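Local structure of esterase D (Cellvibrio japonicus, 2W87) at residues T56-N61 / I123-V128. The protein probably cleaves feruloyl esters in plant cell walls, and is represented here by its family 35 carbohydrate-binding module, which binds calcium and glucuronic acid. Sequence-based numbering, arbitrary orientation.
Sequences TIRYAN and IDSLSV. With CA (calcium ion), chain D.
Arg58 and Asp124 meet at a beta bulge in an antiparallel strand pair. At the far end Thr56 and Ser127 form a regular hydrogen-bonded pair, Thr56 N to Ser127 O at 2.9 Å and back, and Arg58 N reaches Ser125 O. Arg58 O, however, takes its bond from Asp124 N (2.7 Å), one residue earlier than the Ser125 N of a regular ladder, a shift that turns the Asp124 side chain toward strand 56-60. There it lies alongside Arg58, whose chain runs extended from CG to NE and lays its CD against Asp124 OD2. Arg58 NH1 salt-bridges Asp124 OD2 at 2.8 Å, in the guanidinium plane but from above the carboxylate plane, the two planes standing 65° apart. The other oxygen, OD1, and the backbone O of Asp124 both bind calcium, each at 2.4 Å, so one carboxylate serves guanidinium and metal, which probably steadies OD1 as a ligand. On the same face water 1 joins Thr56 O to Ser125 OG. The opposite face is greasy: the CD1 tip of Ile123 drops into the notch between Ile57 CG2 and Tyr59 CB (3.9 Å to the latter), while Leu126 CD1 fits against Ile57 CG1 at 3.7 Å. With chi1 at 72°, the Tyr59 ring swings away from Ile123 toward Pro86. Gln5, Glu6, Thr26 and Gly29 complete the calcium site, and Gly24 O also holds Arg58 NH1. The pair forms the middle of a four-stranded sheet of the beta-sandwich, flanked by strands 2-5 and 95-103, with Ile123 and Leu126 packing on Trp43 of strand 40-47 in the other sheet.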
# COMPACT_ATOMS: atom_id res chain seq x y z
N THR A 56 -4.81 -6.18 -1.69
CA THR A 56 -3.76 -6.75 -2.49
C THR A 56 -2.81 -5.62 -2.87
O THR A 56 -3.21 -4.64 -3.51
CB THR A 56 -4.34 -7.47 -3.71
OG1 THR A 56 -5.16 -8.57 -3.27
CG2 THR A 56 -3.24 -8.01 -4.61
N ILE A 57 -1.56 -5.74 -2.43
CA ILE A 57 -0.52 -4.75 -2.69
C ILE A 57 0.43 -5.28 -3.74
O ILE A 57 1.02 -6.34 -3.55
CB ILE A 57 0.28 -4.51 -1.39
CG1 ILE A 57 -0.64 -3.95 -0.30
CG2 ILE A 57 1.48 -3.57 -1.63
CD1 ILE A 57 0.03 -3.91 1.06
N ARG A 58 0.55 -4.56 -4.85
CA ARG A 58 1.47 -4.96 -5.92
C ARG A 58 2.77 -4.17 -5.76
O ARG A 58 2.75 -2.95 -5.59
CB ARG A 58 0.85 -4.69 -7.28
CG ARG A 58 1.62 -5.32 -8.42
CD ARG A 58 0.80 -5.36 -9.68
NE ARG A 58 1.48 -6.10 -10.75
CZ ARG A 58 2.21 -5.53 -11.70
NH1 ARG A 58 2.37 -4.22 -11.75
NH2 ARG A 58 2.78 -6.30 -12.62
N TYR A 59 3.89 -4.87 -5.79
CA TYR A 59 5.16 -4.26 -5.39
C TYR A 59 6.35 -4.89 -6.11
O TYR A 59 6.26 -6.01 -6.62
CB TYR A 59 5.37 -4.36 -3.89
CG TYR A 59 5.68 -5.75 -3.42
CD1 TYR A 59 7.00 -6.17 -3.22
CD2 TYR A 59 4.67 -6.68 -3.25
CE1 TYR A 59 7.29 -7.49 -2.83
CE2 TYR A 59 4.96 -8.00 -2.85
CZ TYR A 59 6.27 -8.38 -2.63
OH TYR A 59 6.55 -9.69 -2.26
N ALA A 60 7.47 -4.17 -6.11
CA ALA A 60 8.74 -4.68 -6.62
C ALA A 60 9.79 -4.44 -5.55
O ALA A 60 9.83 -3.38 -4.98
CB ALA A 60 9.14 -3.95 -7.89
N ASN A 61 10.63 -5.43 -5.31
CA ASN A 61 11.68 -5.33 -4.31
C ASN A 61 12.94 -5.92 -4.91
O ASN A 61 13.13 -7.12 -4.88
CB ASN A 61 11.28 -6.07 -3.03
CG ASN A 61 12.33 -5.99 -1.95
OD1 ASN A 61 13.42 -5.45 -2.15
ND2 ASN A 61 12.01 -6.55 -0.79
N ILE A 123 5.91 0.47 -4.54
CA ILE A 123 4.51 0.04 -4.45
C ILE A 123 3.73 0.52 -5.66
O ILE A 123 3.55 1.71 -5.87
CB ILE A 123 3.82 0.58 -3.17
CG1 ILE A 123 4.65 0.24 -1.92
CG2 ILE A 123 2.35 0.15 -3.12
CD1 ILE A 123 4.84 -1.24 -1.65
N ASP A 124 3.24 -0.42 -6.45
CA ASP A 124 2.54 -0.07 -7.68
C ASP A 124 1.11 0.36 -7.46
O ASP A 124 0.65 1.35 -8.03
CB ASP A 124 2.54 -1.26 -8.64
CG ASP A 124 1.82 -0.98 -9.93
OD1 ASP A 124 1.83 0.17 -10.40
OD2 ASP A 124 1.29 -1.94 -10.52
N SER A 125 0.42 -0.41 -6.64
CA SER A 125 -1.00 -0.21 -6.43
C SER A 125 -1.52 -0.94 -5.20
O SER A 125 -0.90 -1.89 -4.72
CB SER A 125 -1.74 -0.74 -7.63
OG SER A 125 -1.54 -2.13 -7.81
N LEU A 126 -2.71 -0.52 -4.77
CA LEU A 126 -3.47 -1.21 -3.74
C LEU A 126 -4.83 -1.54 -4.33
O LEU A 126 -5.52 -0.66 -4.83
CB LEU A 126 -3.66 -0.31 -2.50
CG LEU A 126 -4.55 -0.89 -1.39
CD1 LEU A 126 -3.86 -2.08 -0.73
CD2 LEU A 126 -4.94 0.17 -0.38
N SER A 127 -5.20 -2.82 -4.28
CA SER A 127 -6.52 -3.28 -4.73
C SER A 127 -7.30 -3.69 -3.49
O SER A 127 -6.76 -4.31 -2.60
CB SER A 127 -6.34 -4.48 -5.66
OG SER A 127 -7.55 -5.15 -5.80
N VAL A 128 -8.59 -3.34 -3.45
CA VAL A 128 -9.43 -3.57 -2.28
C VAL A 128 -10.70 -4.27 -2.73
O VAL A 128 -11.39 -3.79 -3.63
CB VAL A 128 -9.82 -2.25 -1.64
CG1 VAL A 128 -10.59 -2.49 -0.35
CG2 VAL A 128 -8.58 -1.39 -1.38
CA CA D . 0.79 2.33 -10.17
O HOH W 1 -2.71 -4.13 -6.33
O HOH W 2 -7.63 -7.49 -3.21